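Local coordinates for protein aspartokinase (Synechocystis, PDB 3L76) that probably phosphorylates the beta-carboxyl group of aspartate with ATP, the first step toward lysine and threonine, and binds both amino acids between its ACT domains, at residues L276-P279 with G283-S286; L288-A293 with V543-F548; A459-T464 with Q510-D515; A467-S472 with S502-A507. All blocks are in the same frame, centred on the assembly; numbering follows the deposited sequence.

Contacts 1 and 2 are buried and touch one another, Phe548 of contact 2 packing on Ala285 and Ser286 of contact 1, and both use helix 284-294: contact 1 packs its first turn on the strand before it, and contact 2 sets its middle against helix 543-552 of another ACT domain. Contacts 3 and 4 are only partly buried and lie about 36 Å from contact 2, centre to centre. They share helices 458-468 and 499-512 within one ACT domain. No hydrogen bond crosses any of the four. A valine pair, an alanine and aromatic rings serve the buried ones, while glutamines join the aliphatic groups nearer the surface. Each contains a residue hydrogen-bonded to bound threonine or lysine.

Contact 1. Residues L276-P279 with G283-S286; sequences LRVP and GVAS. With THR (threonine), chain C; SO4 (sulfate ion), chain G.
The turn from the first strand of an ACT domain into its first helix, which is part of a threonine site, brings Val278 and Pro279 against Val284. CG1 of Val284 lies against both methyls of Val278, with CG1 to CG1 at 3.5 Å, and the two valines lie alongside, pointing opposite ways. The other branch, CG2, anti to the carbonyl carbon, points to the strand end, where it meets the carbonyl of Pro279 and, 4.5 Å away, the CB of its ring. Gly283 is the N-cap of helix 284-294. In the first turn, the amide of Ala285 donates a nearly straight bond of 2.8 Å (164°) to OXT of the bound threonine, which Asp280, Gln304, Asn557 and Ile558 also hold. Farther back, Arg277 and Val278 form a G1 beta bulge opposite Asn312. The extended side chain of Arg277, its CG anti to the backbone N (chi1 -159°), carries the guanidinium edge-on to a sulfate, probably from the crystallisation liquor: NH2 gives O4 a nearly straight bond, while NE reaches the same O4 only weakly, at 3.2 Å. Were Arg277 an alanine, the sulfate would probably lose its charged partner and keep, of the bonds described, those from Ser311 OG and Asn310 N. The chemistry is thus divided: valine methyls join strand to helix, while backbone N-H at the helix start is left to grip the effector's carboxylate.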
loop_
_atom_site.group_PDB
_atom_site.type_symbol
_atom_site.label_atom_id
_atom_site.label_comp_id
_atom_site.label_asym_id
_atom_site.label_seq_id
_atom_site.Cartn_x
_atom_site.Cartn_y
_atom_site.Cartn_z
ATOM N N LEU A 276 17.917 38.470 -46.054
ATOM C CA LEU A 276 17.647 39.531 -45.089
ATOM C C LEU A 276 16.582 40.507 -45.576
ATOM O O LEU A 276 16.494 40.797 -46.771
ATOM C CB LEU A 276 18.931 40.315 -44.829
ATOM C CG LEU A 276 20.148 39.530 -44.368
ATOM C CD1 LEU A 276 21.356 40.439 -44.352
ATOM C CD2 LEU A 276 19.898 38.904 -42.995
ATOM N N ARG A 277 15.791 41.015 -44.637
ATOM C CA ARG A 277 14.863 42.118 -44.888
ATOM C C ARG A 277 13.927 41.855 -46.059
ATOM O O ARG A 277 13.773 42.688 -46.955
ATOM C CB ARG A 277 15.627 43.423 -45.121
ATOM C CG ARG A 277 14.784 44.664 -44.897
ATOM C CD ARG A 277 15.658 45.882 -44.755
ATOM N NE ARG A 277 14.908 47.038 -44.286
ATOM C CZ ARG A 277 15.364 48.281 -44.340
ATOM N NH1 ARG A 277 16.563 48.535 -44.850
ATOM N NH2 ARG A 277 14.624 49.270 -43.884
ATOM N N VAL A 278 13.316 40.685 -46.049
ATOM C CA VAL A 278 12.339 40.318 -47.055
ATOM C C VAL A 278 10.976 40.810 -46.532
ATOM O O VAL A 278 10.833 41.076 -45.340
ATOM C CB VAL A 278 12.391 38.774 -47.283
ATOM C CG1 VAL A 278 11.421 38.061 -46.369
ATOM C CG2 VAL A 278 12.118 38.422 -48.717
ATOM N N PRO A 279 9.977 40.966 -47.418
ATOM C CA PRO A 279 8.670 41.458 -46.946
ATOM C C PRO A 279 7.959 40.463 -46.026
ATOM O O PRO A 279 7.957 39.256 -46.291
ATOM C CB PRO A 279 7.864 41.647 -48.248
ATOM C CG PRO A 279 8.890 41.757 -49.332
ATOM C CD PRO A 279 10.044 40.893 -48.890
ATOM N N GLY A 283 3.286 34.176 -48.552
ATOM C CA GLY A 283 3.800 33.830 -49.862
ATOM C C GLY A 283 5.306 33.907 -50.005
ATOM O O GLY A 283 5.880 33.260 -50.875
ATOM N N VAL A 284 5.951 34.701 -49.159
ATOM C CA VAL A 284 7.385 34.900 -49.265
ATOM C C VAL A 284 8.166 33.599 -49.034
ATOM O O VAL A 284 8.912 33.150 -49.914
ATOM C CB VAL A 284 7.877 35.982 -48.311
ATOM C CG1 VAL A 284 9.358 36.214 -48.518
ATOM C CG2 VAL A 284 7.112 37.268 -48.546
ATOM N N ALA A 285 7.998 32.983 -47.867
ATOM C CA ALA A 285 8.755 31.764 -47.580
ATOM C C ALA A 285 8.396 30.696 -48.593
ATOM O O ALA A 285 9.271 29.993 -49.092
ATOM C CB ALA A 285 8.512 31.269 -46.155
ATOM N N SER A 286 7.106 30.594 -48.905
ATOM C CA SER A 286 6.639 29.673 -49.931
ATOM C C SER A 286 7.482 29.754 -51.207
ATOM O O SER A 286 8.018 28.746 -51.660
ATOM C CB SER A 286 5.178 29.943 -50.262
ATOM O OG SER A 286 4.695 28.977 -51.173
HETATM N N THR C . 5.697 36.067 -43.425
HETATM C CA THR C . 6.339 35.484 -44.611
HETATM C C THR C . 5.513 34.349 -45.208
HETATM O O THR C . 4.464 33.977 -44.654
HETATM C CB THR C . 7.772 35.000 -44.315
HETATM O OG1 THR C . 7.741 33.964 -43.317
HETATM C CG2 THR C . 8.608 36.160 -43.793
HETATM O OXT THR C . 5.872 33.816 -46.266
HETATM S S SO4 G . 11.392 47.581 -42.824
HETATM O O1 SO4 G . 11.858 47.188 -41.528
HETATM O O2 SO4 G . 11.431 46.601 -43.886
HETATM O O3 SO4 G . 10.000 47.915 -42.621
HETATM O O4 SO4 G . 12.274 48.611 -43.280
#

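Contact 2. Residues L288-A293 with V543-F548; sequences LFRDIA and VAAHFF. With LYS (lysine), chain E.
Phe289 meets Ala545 and Phe548 across two buried helices. Its CB lies 3.8 Å from CB of Ala545, and that methyl also sits against the carbonyl group of Phe289 and the backbone N of Arg290. Such a small side chain lets the backbones come near, with CA of Phe289 and CA of Ala545 only 4.9 Å apart. Arg290 adds its aliphatic part, CG lying 4.1 Å from CB of Ala545 at the exposed margin. On the other side of this point the rings of Phe289 and Phe548 lean together, their centroids 5.4 Å apart and their planes at 59°. CD2 of Phe289 comes to the edge of the Phe548 ring, 3.5 Å from CE2. In both phenylalanines CG is anti to the carbonyl carbon (chi1 -64° in Phe289, -53° in Phe548), a torsion that lets the two rings meet on one side of the Phe289-Ala545 approach. With an alanine in place of Phe289, Phe548 would probably lose its ring partner and a gap would open between the helices. The two helices belong to different ACT domains and run roughly antiparallel, their axes 8.0 Å apart at closest approach. Within its own helix Leu288 sets CD1 over the rim of one face of the Phe289 ring, 3.9 Å above the plane, and Ile302 of the neighbouring strand touches Phe289, Ala544 and Phe548 alike. At the N-terminal end of helix 543-552, Ala544 N donates to OXT of the bound lysine at 3.2 Å; Asp298, Ile299 and Asp300 reach the same ligand from the first domain.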
loop_
_atom_site.group_PDB
_atom_site.type_symbol
_atom_site.label_atom_id
_atom_site.label_comp_id
_atom_site.label_asym_id
_atom_site.label_seq_id
_atom_site.Cartn_x
_atom_site.Cartn_y
_atom_site.Cartn_z
ATOM N N LEU A 288 10.496 31.296 -51.873
ATOM C CA LEU A 288 11.895 30.972 -51.607
ATOM C C LEU A 288 12.168 29.472 -51.720
ATOM O O LEU A 288 12.976 29.020 -52.535
ATOM C CB LEU A 288 12.286 31.425 -50.201
ATOM C CG LEU A 288 13.709 31.942 -49.963
ATOM C CD1 LEU A 288 14.087 31.810 -48.475
ATOM C CD2 LEU A 288 14.732 31.257 -50.835
ATOM N N PHE A 289 11.492 28.694 -50.890
ATOM C CA PHE A 289 11.853 27.300 -50.757
ATOM C C PHE A 289 11.317 26.473 -51.913
ATOM O O PHE A 289 11.894 25.450 -52.266
ATOM C CB PHE A 289 11.431 26.748 -49.383
ATOM C CG PHE A 289 12.146 27.408 -48.229
ATOM C CD1 PHE A 289 13.461 27.071 -47.923
ATOM C CD2 PHE A 289 11.517 28.375 -47.466
ATOM C CE1 PHE A 289 14.129 27.680 -46.867
ATOM C CE2 PHE A 289 12.177 28.994 -46.407
ATOM C CZ PHE A 289 13.485 28.646 -46.108
ATOM N N ARG A 290 10.224 26.923 -52.517
ATOM C CA ARG A 290 9.739 26.256 -53.714
ATOM C C ARG A 290 10.825 26.275 -54.787
ATOM O O ARG A 290 11.193 25.229 -55.312
ATOM C CB ARG A 290 8.450 26.889 -54.231
ATOM C CG ARG A 290 7.183 26.441 -53.517
ATOM C CD ARG A 290 5.966 26.765 -54.367
ATOM N NE ARG A 290 6.017 28.139 -54.864
ATOM C CZ ARG A 290 5.145 29.090 -54.544
ATOM N NH1 ARG A 290 4.126 28.817 -53.737
ATOM N NH2 ARG A 290 5.287 30.311 -55.039
ATOM N N ASP A 291 11.356 27.459 -55.092
ATOM C CA ASP A 291 12.376 27.574 -56.126
ATOM C C ASP A 291 13.639 26.803 -55.765
ATOM O O ASP A 291 14.184 26.086 -56.600
ATOM C CB ASP A 291 12.709 29.037 -56.437
ATOM C CG ASP A 291 11.521 29.811 -56.974
ATOM O OD1 ASP A 291 10.543 29.177 -57.424
ATOM O OD2 ASP A 291 11.567 31.060 -56.944
ATOM N N ILE A 292 14.104 26.936 -54.525
ATOM C CA ILE A 292 15.256 26.158 -54.078
ATOM C C ILE A 292 15.063 24.653 -54.294
ATOM O O ILE A 292 15.992 23.944 -54.700
ATOM C CB ILE A 292 15.591 26.427 -52.611
ATOM C CG1 ILE A 292 15.965 27.891 -52.416
ATOM C CG2 ILE A 292 16.726 25.511 -52.132
ATOM C CD1 ILE A 292 16.121 28.307 -50.962
ATOM N N ALA A 293 13.855 24.168 -54.044
ATOM C CA ALA A 293 13.592 22.743 -54.167
ATOM C C ALA A 293 13.586 22.302 -55.623
ATOM O O ALA A 293 13.924 21.159 -55.939
ATOM C CB ALA A 293 12.289 22.385 -53.481
ATOM N N VAL A 543 9.989 19.513 -48.891
ATOM C CA VAL A 543 9.013 19.262 -47.828
ATOM C C VAL A 543 8.606 20.563 -47.133
ATOM O O VAL A 543 7.427 20.899 -47.014
ATOM C CB VAL A 543 9.523 18.268 -46.775
ATOM C CG1 VAL A 543 8.547 18.193 -45.617
ATOM C CG2 VAL A 543 9.718 16.894 -47.391
ATOM N N ALA A 544 9.588 21.301 -46.656
ATOM C CA ALA A 544 9.280 22.588 -46.069
ATOM C C ALA A 544 8.528 23.475 -47.075
ATOM O O ALA A 544 7.598 24.195 -46.705
ATOM C CB ALA A 544 10.544 23.262 -45.596
ATOM N N ALA A 545 8.921 23.412 -48.345
ATOM C CA ALA A 545 8.300 24.264 -49.345
ATOM C C ALA A 545 6.819 23.947 -49.480
ATOM O O ALA A 545 5.980 24.846 -49.554
ATOM C CB ALA A 545 9.009 24.143 -50.681
ATOM N N HIS A 546 6.492 22.664 -49.489
ATOM C CA HIS A 546 5.100 22.253 -49.590
ATOM C C HIS A 546 4.280 22.741 -48.408
ATOM O O HIS A 546 3.155 23.194 -48.570
ATOM C CB HIS A 546 4.995 20.740 -49.694
ATOM C CG HIS A 546 3.706 20.274 -50.287
ATOM N ND1 HIS A 546 3.198 20.801 -51.457
ATOM C CD2 HIS A 546 2.817 19.339 -49.880
ATOM C CE1 HIS A 546 2.056 20.207 -51.742
ATOM N NE2 HIS A 546 1.799 19.315 -50.800
ATOM N N PHE A 547 4.858 22.631 -47.216
ATOM C CA PHE A 547 4.224 23.089 -45.983
ATOM C C PHE A 547 3.908 24.598 -46.047
ATOM O O PHE A 547 2.763 25.014 -45.839
ATOM C CB PHE A 547 5.125 22.720 -44.787
ATOM C CG PHE A 547 4.556 23.077 -43.441
ATOM C CD1 PHE A 547 3.197 23.290 -43.268
ATOM C CD2 PHE A 547 5.389 23.193 -42.339
ATOM C CE1 PHE A 547 2.683 23.629 -42.023
ATOM C CE2 PHE A 547 4.882 23.531 -41.084
ATOM C CZ PHE A 547 3.528 23.745 -40.926
ATOM N N PHE A 548 4.915 25.409 -46.360
ATOM C CA PHE A 548 4.735 26.859 -46.454
ATOM C C PHE A 548 3.760 27.260 -47.561
ATOM O O PHE A 548 3.001 28.213 -47.416
ATOM C CB PHE A 548 6.073 27.556 -46.685
ATOM C CG PHE A 548 7.125 27.189 -45.693
ATOM C CD1 PHE A 548 6.781 26.817 -44.399
ATOM C CD2 PHE A 548 8.467 27.216 -46.048
ATOM C CE1 PHE A 548 7.755 26.474 -43.472
ATOM C CE2 PHE A 548 9.450 26.881 -45.123
ATOM C CZ PHE A 548 9.092 26.518 -43.830
HETATM N N LYS E . 14.956 18.608 -45.731
HETATM C CA LYS E . 13.592 19.059 -45.971
HETATM C C LYS E . 13.568 20.051 -47.142
HETATM O O LYS E . 14.618 20.417 -47.692
HETATM C CB LYS E . 12.980 19.674 -44.705
HETATM C CG LYS E . 13.789 20.832 -44.079
HETATM C CD LYS E . 13.092 21.380 -42.817
HETATM C CE LYS E . 13.283 20.458 -41.614
HETATM N NZ LYS E . 14.745 20.183 -41.381
HETATM O OXT LYS E . 12.500 20.487 -47.580
#

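Contact 3. Residues A459-T464 with Q510-D515; sequences AAQLFT and QPLIKD. With THR (threonine), chain D.
Leu512 is set against Gln461 and Leu462 where the two helices of one ACT domain, 458-468 and 499-512, lie side by side on the beta-sheet of its beta-alpha-beta-beta-alpha-beta fold. Leu512 gives up the most surface. With CG anti to the carbonyl carbon (chi1 -75°), its side chain is directed at the first helix, and CD2 comes 3.7 Å from the backbone O of Gln461, a van der Waals approach. The same methyl lies 4.4 Å from CG of Gln461, and the amide end also comes alongside, NE2 being 4.2 Å from Leu512 O without a hydrogen bond. Leu462 starts out along the flank, but its end bends in: CD2 is 4.5 Å from CB of Leu512 and about as far from CG2 of Ile513. These loose contacts lie at the last, weakly bonded turn of the second helix. Beyond it, Trp516 touches both Gln461 and Leu462. The first helix is tied at its start to the bound threonine, whose OXT accepts from Ala459 N at 3.0 Å. The next residue, Ala460, accepts twice at its O, from Thr464 N and Thr464 OG1 one turn on, which reach it from opposite faces of the carbonyl plane, OG1 at 2.8 Å.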
loop_
_atom_site.group_PDB
_atom_site.type_symbol
_atom_site.label_atom_id
_atom_site.label_comp_id
_atom_site.label_asym_id
_atom_site.label_seq_id
_atom_site.Cartn_x
_atom_site.Cartn_y
_atom_site.Cartn_z
ATOM N N ALA A 459 21.994 34.686 -23.513
ATOM C CA ALA A 459 20.882 33.732 -23.506
ATOM C C ALA A 459 20.845 32.911 -22.215
ATOM O O ALA A 459 19.780 32.616 -21.683
ATOM C CB ALA A 459 20.966 32.795 -24.713
ATOM N N ALA A 460 22.018 32.511 -21.741
ATOM C CA ALA A 460 22.127 31.787 -20.484
ATOM C C ALA A 460 21.441 32.551 -19.366
ATOM O O ALA A 460 20.617 31.997 -18.636
ATOM C CB ALA A 460 23.600 31.524 -20.121
ATOM N N GLN A 461 21.773 33.827 -19.238
ATOM C CA GLN A 461 21.258 34.605 -18.116
ATOM C C GLN A 461 19.752 34.880 -18.200
ATOM O O GLN A 461 19.073 34.936 -17.179
ATOM C CB GLN A 461 22.105 35.867 -17.867
ATOM C CG GLN A 461 21.490 37.189 -18.273
ATOM C CD GLN A 461 22.461 38.338 -18.061
ATOM O OE1 GLN A 461 23.670 38.125 -17.942
ATOM N NE2 GLN A 461 21.939 39.557 -18.010
ATOM N N LEU A 462 19.232 34.994 -19.414
ATOM C CA LEU A 462 17.811 35.239 -19.597
ATOM C C LEU A 462 17.011 33.983 -19.311
ATOM O O LEU A 462 15.987 34.019 -18.631
ATOM C CB LEU A 462 17.535 35.716 -21.019
ATOM C CG LEU A 462 18.136 37.076 -21.378
ATOM C CD1 LEU A 462 18.236 37.224 -22.868
ATOM C CD2 LEU A 462 17.335 38.218 -20.757
ATOM N N PHE A 463 17.484 32.860 -19.827
ATOM C CA PHE A 463 16.756 31.617 -19.657
ATOM C C PHE A 463 16.990 30.961 -18.307
ATOM O O PHE A 463 16.110 30.246 -17.825
ATOM C CB PHE A 463 16.972 30.671 -20.834
ATOM C CG PHE A 463 16.323 31.151 -22.068
ATOM C CD1 PHE A 463 14.969 30.996 -22.240
ATOM C CD2 PHE A 463 17.045 31.827 -23.026
ATOM C CE1 PHE A 463 14.346 31.481 -23.367
ATOM C CE2 PHE A 463 16.421 32.319 -24.142
ATOM C CZ PHE A 463 15.070 32.152 -24.308
ATOM N N THR A 464 18.133 31.244 -17.677
ATOM C CA THR A 464 18.358 30.766 -16.310
ATOM C C THR A 464 17.357 31.415 -15.367
ATOM O O THR A 464 16.807 30.758 -14.485
ATOM C CB THR A 464 19.776 31.059 -15.806
ATOM O OG1 THR A 464 20.708 30.250 -16.514
ATOM C CG2 THR A 464 19.903 30.746 -14.317
ATOM N N GLN A 510 12.231 41.917 -17.471
ATOM C CA GLN A 510 12.308 43.373 -17.602
ATOM C C GLN A 510 13.507 43.984 -16.875
ATOM O O GLN A 510 14.243 44.787 -17.446
ATOM C CB GLN A 510 11.008 44.043 -17.148
ATOM C CG GLN A 510 10.918 45.486 -17.565
ATOM C CD GLN A 510 10.774 45.653 -19.074
ATOM O OE1 GLN A 510 9.876 45.071 -19.683
ATOM N NE2 GLN A 510 11.647 46.463 -19.679
ATOM N N PRO A 511 13.707 43.606 -15.608
ATOM C CA PRO A 511 14.883 44.040 -14.848
ATOM C C PRO A 511 16.215 43.749 -15.555
ATOM O O PRO A 511 17.131 44.575 -15.502
ATOM C CB PRO A 511 14.811 43.176 -13.590
ATOM C CG PRO A 511 13.388 42.848 -13.438
ATOM C CD PRO A 511 12.795 42.785 -14.796
ATOM N N LEU A 512 16.319 42.581 -16.189
ATOM C CA LEU A 512 17.593 42.107 -16.713
ATOM C C LEU A 512 18.077 42.856 -17.946
ATOM O O LEU A 512 19.258 42.811 -18.267
ATOM C CB LEU A 512 17.557 40.595 -16.996
ATOM C CG LEU A 512 17.618 39.674 -15.779
ATOM C CD1 LEU A 512 16.357 39.816 -14.955
ATOM C CD2 LEU A 512 17.802 38.232 -16.214
ATOM N N ILE A 513 17.168 43.530 -18.641
ATOM C CA ILE A 513 17.538 44.264 -19.842
ATOM C C ILE A 513 17.652 45.771 -19.601
ATOM O O ILE A 513 17.955 46.519 -20.525
ATOM C CB ILE A 513 16.533 44.019 -20.981
ATOM C CG1 ILE A 513 15.184 44.637 -20.640
ATOM C CG2 ILE A 513 16.370 42.535 -21.237
ATOM C CD1 ILE A 513 14.159 44.475 -21.712
ATOM N N LYS A 514 17.435 46.211 -18.361
ATOM C CA LYS A 514 17.265 47.637 -18.059
ATOM C C LYS A 514 18.434 48.530 -18.506
ATOM O O LYS A 514 18.258 49.740 -18.689
ATOM C CB LYS A 514 16.936 47.852 -16.577
ATOM N N ASP A 515 19.615 47.938 -18.682
ATOM C CA ASP A 515 20.742 48.664 -19.268
ATOM C C ASP A 515 21.354 47.965 -20.481
ATOM O O ASP A 515 22.573 47.928 -20.636
ATOM C CB ASP A 515 21.827 48.977 -18.231
ATOM C CG ASP A 515 21.554 48.349 -16.890
ATOM O OD1 ASP A 515 21.830 47.143 -16.728
ATOM O OD2 ASP A 515 21.072 49.070 -15.992
HETATM N N THR D . 25.057 35.409 -28.585
HETATM C CA THR D . 24.324 35.420 -27.321
HETATM C C THR D . 24.826 34.296 -26.430
HETATM O O THR D . 25.609 33.439 -26.879
HETATM C CB THR D . 22.812 35.250 -27.518
HETATM O OG1 THR D . 22.553 33.992 -28.163
HETATM C CG2 THR D . 22.236 36.410 -28.354
HETATM O OXT THR D . 24.452 34.247 -25.249
#

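Contact 4. Residues A467-S472 with S502-A507; sequences AEANIS and SSQAEA. With LYS (lysine), chain F.
A Schellman motif closes helix 458-468 and leads the chain into a lysine site; Ala469 and Ile471 at this exit pack on Gln504 and Ala505 of the helix alongside. Asn470, with its positive phi (70°), is the C-prime residue. Its N bonds back to Ala467 O at 3.0 Å, and Ile471 N reaches the carbonyl five residues before it. At this turn CB of Ala469 and of Ile471 both point toward the second helix. Ile471 carries most of the contact from the first side: CG1 stands anti to the carbonyl carbon (chi1 -60°), and CD1 at its end comes 3.8 Å from OE1 of Gln504, 3.9 Å from the backbone N of Ala505 and 4.3 Å from Ala505 CB. The extended Gln504 passes obliquely across the isoleucine and brings NE2 to CB of Ala469, at 3.7 Å. Its amide meets only aliphatic groups here, as van der Waals contacts. One residue beyond Ile471, Ser472 turns to the ligand, where the alpha-amino N of the bound lysine donates to its OG at 3.1 Å; Ala372, Ser392 and Val473 also hydrogen-bond to the ligand. Along the same helix as Gln504, Asp501 and Ile508 also touch Ile471, while Ala505 rests on Ile447 of strand 437-453 and Ser502 lies over Ala445 and, on strand 520-533, Val523.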
loop_
_atom_site.group_PDB
_atom_site.type_symbol
_atom_site.label_atom_id
_atom_site.label_comp_id
_atom_site.label_asym_id
_atom_site.label_seq_id
_atom_site.Cartn_x
_atom_site.Cartn_y
_atom_site.Cartn_z
ATOM N N ALA A 467 14.001 29.866 -15.632
ATOM C CA ALA A 467 14.010 28.497 -15.154
ATOM C C ALA A 467 14.059 28.448 -13.629
ATOM O O ALA A 467 13.554 27.521 -13.014
ATOM C CB ALA A 467 15.177 27.735 -15.751
ATOM N N GLU A 468 14.676 29.448 -13.017
ATOM C CA GLU A 468 14.758 29.484 -11.570
ATOM C C GLU A 468 13.384 29.778 -10.966
ATOM O O GLU A 468 13.160 29.555 -9.785
ATOM C CB GLU A 468 15.806 30.496 -11.112
ATOM C CG GLU A 468 17.228 29.972 -11.193
ATOM C CD GLU A 468 18.274 31.046 -10.942
ATOM O OE1 GLU A 468 17.929 32.244 -10.993
ATOM O OE2 GLU A 468 19.448 30.694 -10.702
ATOM N N ALA A 469 12.471 30.257 -11.800
ATOM C CA ALA A 469 11.095 30.519 -11.398
ATOM C C ALA A 469 10.180 29.375 -11.833
ATOM O O ALA A 469 8.963 29.489 -11.794
ATOM C CB ALA A 469 10.600 31.860 -11.997
ATOM N N ASN A 470 10.777 28.284 -12.282
ATOM C CA ASN A 470 10.015 27.093 -12.620
ATOM C C ASN A 470 9.161 27.232 -13.871
ATOM O O ASN A 470 8.272 26.420 -14.122
ATOM C CB ASN A 470 9.143 26.670 -11.441
ATOM C CG ASN A 470 9.345 25.229 -11.061
ATOM O OD1 ASN A 470 9.578 24.377 -11.916
ATOM N ND2 ASN A 470 9.258 24.943 -9.768
ATOM N N ILE A 471 9.428 28.259 -14.663
ATOM C CA ILE A 471 8.750 28.382 -15.938
ATOM C C ILE A 471 9.461 27.554 -17.010
ATOM O O ILE A 471 10.643 27.736 -17.281
ATOM C CB ILE A 471 8.667 29.839 -16.395
ATOM C CG1 ILE A 471 7.901 30.674 -15.365
ATOM C CG2 ILE A 471 8.028 29.915 -17.781
ATOM C CD1 ILE A 471 8.010 32.176 -15.589
ATOM N N SER A 472 8.726 26.633 -17.607
ATOM C CA SER A 472 9.251 25.804 -18.673
ATOM C C SER A 472 9.006 26.506 -19.996
ATOM O O SER A 472 7.941 27.078 -20.211
ATOM C CB SER A 472 8.564 24.430 -18.670
ATOM O OG SER A 472 8.792 23.733 -19.885
ATOM N N SER A 502 3.029 33.846 -19.101
ATOM C CA SER A 502 3.272 35.083 -19.848
ATOM C C SER A 502 3.740 36.242 -18.979
ATOM O O SER A 502 4.859 36.736 -19.115
ATOM C CB SER A 502 1.987 35.510 -20.554
ATOM O OG SER A 502 2.220 35.758 -21.920
ATOM N N SER A 503 2.854 36.677 -18.093
ATOM C CA SER A 503 3.102 37.827 -17.246
ATOM C C SER A 503 4.324 37.667 -16.361
ATOM O O SER A 503 5.183 38.539 -16.340
ATOM C CB SER A 503 1.871 38.123 -16.392
ATOM O OG SER A 503 0.778 38.477 -17.218
ATOM N N GLN A 504 4.404 36.567 -15.619
ATOM C CA GLN A 504 5.551 36.357 -14.746
ATOM C C GLN A 504 6.857 36.350 -15.541
ATOM O O GLN A 504 7.862 36.903 -15.104
ATOM C CB GLN A 504 5.402 35.081 -13.938
ATOM C CG GLN A 504 6.398 34.973 -12.787
ATOM C CD GLN A 504 6.464 33.574 -12.186
ATOM O OE1 GLN A 504 5.728 32.671 -12.588
ATOM N NE2 GLN A 504 7.355 33.391 -11.226
ATOM N N ALA A 505 6.836 35.738 -16.718
ATOM C CA ALA A 505 8.008 35.738 -17.580
ATOM C C ALA A 505 8.455 37.156 -17.931
ATOM O O ALA A 505 9.620 37.513 -17.760
ATOM C CB ALA A 505 7.739 34.935 -18.835
ATOM N N GLU A 506 7.526 37.963 -18.430
ATOM C CA GLU A 506 7.826 39.351 -18.764
ATOM C C GLU A 506 8.385 40.080 -17.548
ATOM O O GLU A 506 9.387 40.789 -17.619
ATOM C CB GLU A 506 6.567 40.044 -19.265
ATOM C CG GLU A 506 6.731 41.515 -19.535
ATOM C CD GLU A 506 5.459 42.155 -20.076
ATOM O OE1 GLU A 506 5.569 43.045 -20.944
ATOM O OE2 GLU A 506 4.353 41.770 -19.635
ATOM N N ALA A 507 7.734 39.867 -16.417
ATOM C CA ALA A 507 8.111 40.492 -15.164
ATOM C C ALA A 507 9.507 40.106 -14.700
ATOM O O ALA A 507 10.190 40.903 -14.065
ATOM C CB ALA A 507 7.090 40.162 -14.095
HETATM N N LYS F . 11.015 22.896 -21.859
HETATM C CA LYS F . 12.470 23.083 -21.920
HETATM C C LYS F . 12.980 24.206 -21.027
HETATM O O LYS F . 12.184 25.085 -20.618
HETATM C CB LYS F . 12.929 23.304 -23.371
HETATM C CG LYS F . 12.702 22.097 -24.278
HETATM C CD LYS F . 12.752 22.450 -25.756
HETATM C CE LYS F . 11.409 22.952 -26.246
HETATM N NZ LYS F . 10.831 22.090 -27.321
HETATM O OXT LYS F . 14.198 24.227 -20.713
#